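Long-range contacts in endonuclease 2 (Arabidopsis thaliana, PDB 4CXP), which cleaves RNA and single-stranded DNA, and double-stranded DNA less readily, into 5'-phosphorylated products with the aid of three divalent metal ions: residues L40-D45 against V118-G123; I125-H130 against I156-I161. One frame throughout, in Å; residues are numbered along the deposited sequence.

Contact 1 (L40-D45 against V118-G123); sequences LCLWAD and VSHFMG. With ZN (zinc ion), chain E; SO4 (sulfate ion), chain K.
The methyl group of Ala44 lies over one face of the His120 imidazole, its CB 3.9 Å from the ring centroid, a CH-pi contact displaced toward the CG–CD2 rim. The edge of the same ring is held by a hydrogen bond: His120 ND1 donates to the carbonyl O of Cys41 at 2.8 Å, nearly straight at 169°, with the oxygen practically in the ring plane. His120 CG is anti to the backbone N (chi1 -175°), which carries the ring away from its helix toward the turn at 40-43. Fixed through ND1, the imidazole presents His120 NE2 to zinc at 2.2 Å. Asp45 reaches the same ion through OD1 at 2.4 Å, its carboxylate turned 73° from the imidazole plane; the 3.0 Å between Asp45 OD1 and His120 NE2 is thus the spacing of two ligands of one metal, not a hydrogen bond. His58 and Asp124 also bind this zinc. Farther from the zinc, Cys41 is bonded to Cys10 in a disulfide and, in the conformer given, its SG lies near Ser119 CB. Trp43 does not touch the helix segment: Trp43 NE1 donates to sulfate O3 at 3.0 Å, and its ring meets Phe117 edge-to-face. A leucine at Trp43 would probably leave the sulfate without this N-H donor and Phe117 without the indole it meets edge-to-face. The type I turn from Leu40 to Trp43 belongs to the loop between helix 19-28 and strand 60-62, and the loop lies against helix 111-124. Helix 3-15 contributes His6, stacked on His120, and the Cys10 disulfide, while helices 85-96 and 233-262 pack against other side chains of 118-123.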
loop_
_atom_site.group_PDB
_atom_site.type_symbol
_atom_site.label_atom_id
_atom_site.label_comp_id
_atom_site.label_asym_id
_atom_site.label_seq_id
_atom_site.Cartn_x
_atom_site.Cartn_y
_atom_site.Cartn_z
ATOM N N LEU A 40 13.706 1.119 -3.923
ATOM C CA LEU A 40 13.795 0.958 -2.472
ATOM C C LEU A 40 12.428 0.895 -1.781
ATOM O O LEU A 40 12.327 0.995 -0.573
ATOM C CB LEU A 40 14.610 2.090 -1.875
ATOM C CG LEU A 40 16.109 1.950 -2.099
ATOM C CD1 LEU A 40 16.801 3.245 -1.716
ATOM C CD2 LEU A 40 16.691 0.788 -1.292
ATOM N N CYS A 41 11.382 0.677 -2.555
ATOM C CA CYS A 41 10.056 0.702 -1.907
ATOM C C CYS A 41 9.699 -0.594 -1.178
ATOM O O CYS A 41 8.643 -0.639 -0.565
ATOM C CB CYS A 41 8.938 1.190 -2.852
ATOM S SG CYS A 41 9.004 2.995 -2.999
ATOM N N LEU A 42 10.605 -1.570 -1.147
ATOM C CA LEU A 42 10.505 -2.748 -0.268
ATOM C C LEU A 42 11.503 -2.713 0.895
ATOM O O LEU A 42 11.507 -3.619 1.727
ATOM C CB LEU A 42 10.653 -4.064 -1.054
ATOM C CG LEU A 42 9.673 -5.192 -0.726
ATOM C CD1 LEU A 42 8.228 -4.839 -0.950
ATOM C CD2 LEU A 42 10.045 -6.417 -1.543
ATOM N N TRP A 43 12.301 -1.655 0.996
ATOM C CA TRP A 43 13.281 -1.559 2.070
ATOM C C TRP A 43 12.633 -1.755 3.432
ATOM O O TRP A 43 13.168 -2.467 4.273
ATOM C CB TRP A 43 14.008 -0.209 2.015
ATOM C CG TRP A 43 14.898 0.038 3.181
ATOM C CD1 TRP A 43 16.195 -0.352 3.326
ATOM C CD2 TRP A 43 14.553 0.739 4.384
ATOM N NE1 TRP A 43 16.677 0.044 4.543
ATOM C CE2 TRP A 43 15.694 0.723 5.213
ATOM C CE3 TRP A 43 13.401 1.385 4.835
ATOM C CZ2 TRP A 43 15.712 1.308 6.462
ATOM C CZ3 TRP A 43 13.408 1.947 6.093
ATOM C CH2 TRP A 43 14.563 1.918 6.887
ATOM N N ALA A 44 11.455 -1.182 3.651
ATOM C CA ALA A 44 10.846 -1.311 4.962
ATOM C C ALA A 44 10.590 -2.772 5.328
ATOM O O ALA A 44 10.693 -3.166 6.484
ATOM C CB ALA A 44 9.565 -0.514 5.057
ATOM N N ASP A 45 10.205 -3.586 4.350
ATOM C CA ASP A 45 10.001 -5.003 4.648
ATOM C C ASP A 45 11.300 -5.693 5.080
ATOM O O ASP A 45 11.242 -6.632 5.866
ATOM C CB ASP A 45 9.405 -5.750 3.456
ATOM C CG ASP A 45 7.918 -5.659 3.353
ATOM O OD1 ASP A 45 7.232 -5.137 4.236
ATOM O OD2 ASP A 45 7.435 -6.139 2.310
ATOM N N VAL A 118 7.580 6.111 4.635
ATOM C CA VAL A 118 6.308 6.636 4.235
ATOM C C VAL A 118 5.908 6.089 2.846
ATOM O O VAL A 118 4.726 5.837 2.608
ATOM C CB VAL A 118 6.294 8.162 4.384
ATOM C CG1 VAL A 118 6.917 8.834 3.184
ATOM C CG2 VAL A 118 4.888 8.639 4.633
ATOM N N SER A 119 6.876 5.877 1.961
ATOM C CA SER A 119 6.586 5.359 0.642
ATOM C C SER A 119 6.022 3.945 0.731
ATOM O O SER A 119 5.024 3.618 0.097
ATOM C CB SER A 119 7.844 5.408 -0.220
ATOM O OG SER A 119 8.240 6.764 -0.427
ATOM N N HIS A 120 6.661 3.101 1.516
ATOM C CA HIS A 120 6.194 1.737 1.692
ATOM C C HIS A 120 4.845 1.698 2.416
ATOM O O HIS A 120 3.940 0.976 2.004
ATOM C CB HIS A 120 7.227 0.934 2.495
ATOM C CG HIS A 120 6.880 -0.506 2.632
ATOM N ND1 HIS A 120 7.278 -1.452 1.720
ATOM C CD2 HIS A 120 6.186 -1.170 3.583
ATOM C CE1 HIS A 120 6.825 -2.636 2.099
ATOM N NE2 HIS A 120 6.169 -2.497 3.235
ATOM N N PHE A 121 4.721 2.443 3.504
ATOM C CA PHE A 121 3.500 2.399 4.305
ATOM C C PHE A 121 2.302 3.010 3.585
ATOM O O PHE A 121 1.186 2.516 3.749
ATOM C CB PHE A 121 3.736 3.051 5.670
ATOM C CG PHE A 121 4.709 2.300 6.552
ATOM C CD1 PHE A 121 4.780 0.925 6.550
ATOM C CD2 PHE A 121 5.539 2.995 7.412
ATOM C CE1 PHE A 121 5.677 0.260 7.366
ATOM C CE2 PHE A 121 6.438 2.333 8.231
ATOM C CZ PHE A 121 6.506 0.961 8.200
ATOM N N MET A 122 2.505 4.046 2.775
ATOM C CA MET A 122 1.413 4.535 1.948
ATOM C C MET A 122 0.926 3.424 1.017
ATOM O O MET A 122 -0.267 3.314 0.725
ATOM C CB MET A 122 1.830 5.751 1.145
ATOM C CG MET A 122 0.660 6.392 0.405
ATOM S SD MET A 122 -0.611 7.056 1.498
ATOM C CE MET A 122 0.204 8.569 2.011
ATOM N N GLY A 123 1.833 2.577 0.535
ATOM C CA GLY A 123 1.415 1.412 -0.194
ATOM C C GLY A 123 0.665 0.402 0.647
ATOM O O GLY A 123 -0.433 -0.026 0.291
HETATM ZN ZN ZN E . 5.101 -4.052 4.347
HETATM S S SO4 K . 19.975 -1.898 4.262
HETATM O O1 SO4 K . 18.807 -2.783 4.189
HETATM O O2 SO4 K . 20.949 -2.488 5.208
HETATM O O3 SO4 K . 19.590 -0.556 4.730
HETATM O O4 SO4 K . 20.597 -1.787 2.926
#

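Contact 2 (I125-H130 against I156-I161); sequences IHQPLH and IWDSNI. With ZN (zinc ion), chain F.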
loop_
_atom_site.group_PDB
_atom_site.type_symbol
_atom_site.label_atom_id
_atom_site.label_comp_id
_atom_site.label_asym_id
_atom_site.label_seq_id
_atom_site.Cartn_x
_atom_site.Cartn_y
_atom_site.Cartn_z
ATOM N N ILE A 125 -1.009 0.631 3.414
ATOM C CA ILE A 125 -2.324 1.022 3.907
ATOM C C ILE A 125 -3.384 0.914 2.825
ATOM O O ILE A 125 -4.570 0.986 3.136
ATOM C CB ILE A 125 -2.299 2.411 4.568
ATOM C CG1 ILE A 125 -3.471 2.582 5.530
ATOM C CG2 ILE A 125 -2.232 3.523 3.524
ATOM C CD1 ILE A 125 -3.320 3.797 6.422
ATOM N N HIS A 126 -2.980 0.736 1.566
ATOM C CA HIS A 126 -3.905 0.509 0.462
ATOM C C HIS A 126 -4.166 -0.953 0.139
ATOM O O HIS A 126 -5.053 -1.241 -0.658
ATOM C CB HIS A 126 -3.446 1.273 -0.795
ATOM C CG HIS A 126 -3.758 2.730 -0.728
ATOM N ND1 HIS A 126 -2.957 3.662 -0.121
ATOM C CD2 HIS A 126 -4.858 3.401 -1.137
ATOM C CE1 HIS A 126 -3.561 4.843 -0.160
ATOM N NE2 HIS A 126 -4.717 4.718 -0.775
ATOM N N GLN A 127 -3.417 -1.872 0.727
ATOM C CA GLN A 127 -3.680 -3.295 0.514
ATOM C C GLN A 127 -4.852 -3.645 1.442
ATOM O O GLN A 127 -4.729 -3.503 2.653
ATOM C CB GLN A 127 -2.408 -4.097 0.846
ATOM C CG GLN A 127 -2.219 -5.423 0.120
ATOM C CD GLN A 127 -3.106 -6.551 0.615
ATOM O OE1 GLN A 127 -4.333 -6.435 0.603
ATOM N NE2 GLN A 127 -2.501 -7.655 1.023
ATOM N N PRO A 128 -6.026 -4.042 0.901
ATOM C CA PRO A 128 -7.173 -4.270 1.788
ATOM C C PRO A 128 -6.882 -5.158 2.987
ATOM O O PRO A 128 -7.359 -4.885 4.098
ATOM C CB PRO A 128 -8.214 -4.871 0.845
ATOM C CG PRO A 128 -7.879 -4.235 -0.484
ATOM C CD PRO A 128 -6.375 -4.224 -0.511
ATOM N N LEU A 129 -6.136 -6.238 2.781
ATOM C CA LEU A 129 -5.859 -7.162 3.877
ATOM C C LEU A 129 -4.751 -6.717 4.817
ATOM O O LEU A 129 -4.455 -7.415 5.757
ATOM C CB LEU A 129 -5.662 -8.583 3.378
ATOM C CG LEU A 129 -6.923 -9.238 2.815
ATOM C CD1 LEU A 129 -6.615 -10.620 2.292
ATOM C CD2 LEU A 129 -8.028 -9.323 3.838
ATOM N N HIS A 130 -4.196 -5.523 4.602
ATOM C CA HIS A 130 -3.392 -4.846 5.618
ATOM C C HIS A 130 -4.236 -4.019 6.588
ATOM O O HIS A 130 -3.677 -3.462 7.513
ATOM C CB HIS A 130 -2.294 -3.990 4.985
ATOM C CG HIS A 130 -1.095 -4.787 4.592
ATOM N ND1 HIS A 130 0.153 -4.549 5.100
ATOM C CD2 HIS A 130 -0.964 -5.871 3.790
ATOM C CE1 HIS A 130 0.996 -5.449 4.634
ATOM N NE2 HIS A 130 0.347 -6.268 3.831
ATOM N N ILE A 156 -2.306 -13.889 -1.575
ATOM C CA ILE A 156 -2.995 -13.693 -2.850
ATOM C C ILE A 156 -3.138 -12.202 -3.135
ATOM O O ILE A 156 -2.938 -11.769 -4.272
ATOM C CB ILE A 156 -4.331 -14.467 -2.848
ATOM C CG1 ILE A 156 -4.028 -15.970 -3.009
ATOM C CG2 ILE A 156 -5.267 -13.966 -3.930
ATOM C CD1 ILE A 156 -5.198 -16.870 -2.708
ATOM N N TRP A 157 -3.512 -11.415 -2.121
ATOM C CA TRP A 157 -3.640 -9.981 -2.272
ATOM C C TRP A 157 -2.304 -9.261 -2.328
ATOM O O TRP A 157 -2.155 -8.295 -3.087
ATOM C CB TRP A 157 -4.582 -9.449 -1.186
ATOM C CG TRP A 157 -6.003 -9.722 -1.547
ATOM C CD1 TRP A 157 -6.686 -10.912 -1.436
ATOM C CD2 TRP A 157 -6.881 -8.823 -2.239
ATOM N NE1 TRP A 157 -7.937 -10.775 -1.983
ATOM C CE2 TRP A 157 -8.081 -9.505 -2.472
ATOM C CE3 TRP A 157 -6.768 -7.496 -2.660
ATOM C CZ2 TRP A 157 -9.158 -8.909 -3.119
ATOM C CZ3 TRP A 157 -7.841 -6.906 -3.281
ATOM C CH2 TRP A 157 -9.020 -7.612 -3.508
ATOM N N ASP A 158 -1.306 -9.706 -1.572
ATOM C CA ASP A 158 -0.001 -9.060 -1.660
ATOM C C ASP A 158 0.638 -9.277 -3.036
ATOM O O ASP A 158 1.286 -8.357 -3.549
ATOM C CB ASP A 158 0.993 -9.629 -0.628
ATOM C CG ASP A 158 0.945 -8.970 0.737
ATOM O OD1 ASP A 158 0.342 -7.889 0.922
ATOM O OD2 ASP A 158 1.591 -9.544 1.656
ATOM N N SER A 159 0.503 -10.498 -3.560
ATOM C CA SER A 159 1.337 -10.961 -4.649
ATOM C C SER A 159 0.631 -11.716 -5.762
ATOM O O SER A 159 0.888 -11.454 -6.934
ATOM C CB SER A 159 2.458 -11.855 -4.089
ATOM O OG SER A 159 3.330 -11.108 -3.274
ATOM N N ASN A 160 -0.181 -12.731 -5.461
ATOM C CA ASN A 160 -0.582 -13.641 -6.542
ATOM C C ASN A 160 -1.433 -12.991 -7.608
ATOM O O ASN A 160 -1.220 -13.255 -8.795
ATOM C CB ASN A 160 -1.301 -14.896 -6.050
ATOM C CG ASN A 160 -0.443 -15.750 -5.160
ATOM O OD1 ASN A 160 0.344 -16.603 -5.624
ATOM N ND2 ASN A 160 -0.588 -15.563 -3.903
ATOM N N ILE A 161 -2.408 -12.165 -7.230
ATOM C CA ILE A 161 -3.236 -11.511 -8.238
ATOM C C ILE A 161 -2.342 -10.692 -9.187
ATOM O O ILE A 161 -2.448 -10.801 -10.408
ATOM C CB ILE A 161 -4.333 -10.632 -7.621
ATOM C CG1 ILE A 161 -5.342 -11.488 -6.847
ATOM C CG2 ILE A 161 -5.014 -9.819 -8.698
ATOM C CD1 ILE A 161 -6.240 -10.677 -5.944
HETATM ZN ZN ZN F . 1.202 -8.125 3.245
HETATM O O HOH W 1 2.267 -8.980 4.825
#
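Gln127 and Asp158 meet with their amide and carboxylate planes at 90°. Gln127 NE2 donates to Asp158 OD1 at 2.9 Å, almost linearly at 176°; the oxygen lies in the amide plane, whereas the donor comes from above the carboxylate plane. The bend of the glutamine chain at chi2 turns its amide back over its own loop, where Gln127 OE1 accepts the backbone N of Leu129 at 2.8 Å, so both ends of the amide are engaged and its rotation is set. Asp158 OD1 also accepts a hydrogen bond from the amino terminus of Trp1. Both carboxylate oxygens chelate zinc, Asp158 OD1 at 2.5 Å and Asp158 OD2 at 2.2 Å, and His130 NE2 joins them at 2.1 Å, with ring and carboxylate planes 49° apart. The far nitrogen of His130, ND1, is bonded to His58 O, a second-shell link that orients the ring.

Trp157 supplies the apolar half. Leu129 CD1 approaches Trp157 CD1 at 3.7 Å and Pro128 CG approaches Trp157 CZ3 at 3.9 Å, both side chains running roughly at right angles to the indole, whose NE1 is bonded to Tyr235 OH. With His154 and a water 2.1 Å from the ion, this is one metal site of the trinuclear zinc cluster characteristic of S1/P1 nucleases.

Both contacts are buried, about 14 Å apart between centres, and each brings a loop against a helix to build one site of the zinc cluster. Their segments adjoin in sequence: 118-123 lies on helix 111-124, and 125-130 follows directly after it. Asp124, the residue between them, binds the zinc of contact 1 and a further zinc together with Trp1 and His6. The chemistry differs. In contact 1 the helix gives the histidine, steadied by a backbone carbonyl, and the loop the aspartate; in contact 2 these roles are exchanged, and a glutamine amide steadies the aspartate beside an apolar patch round a tryptophan.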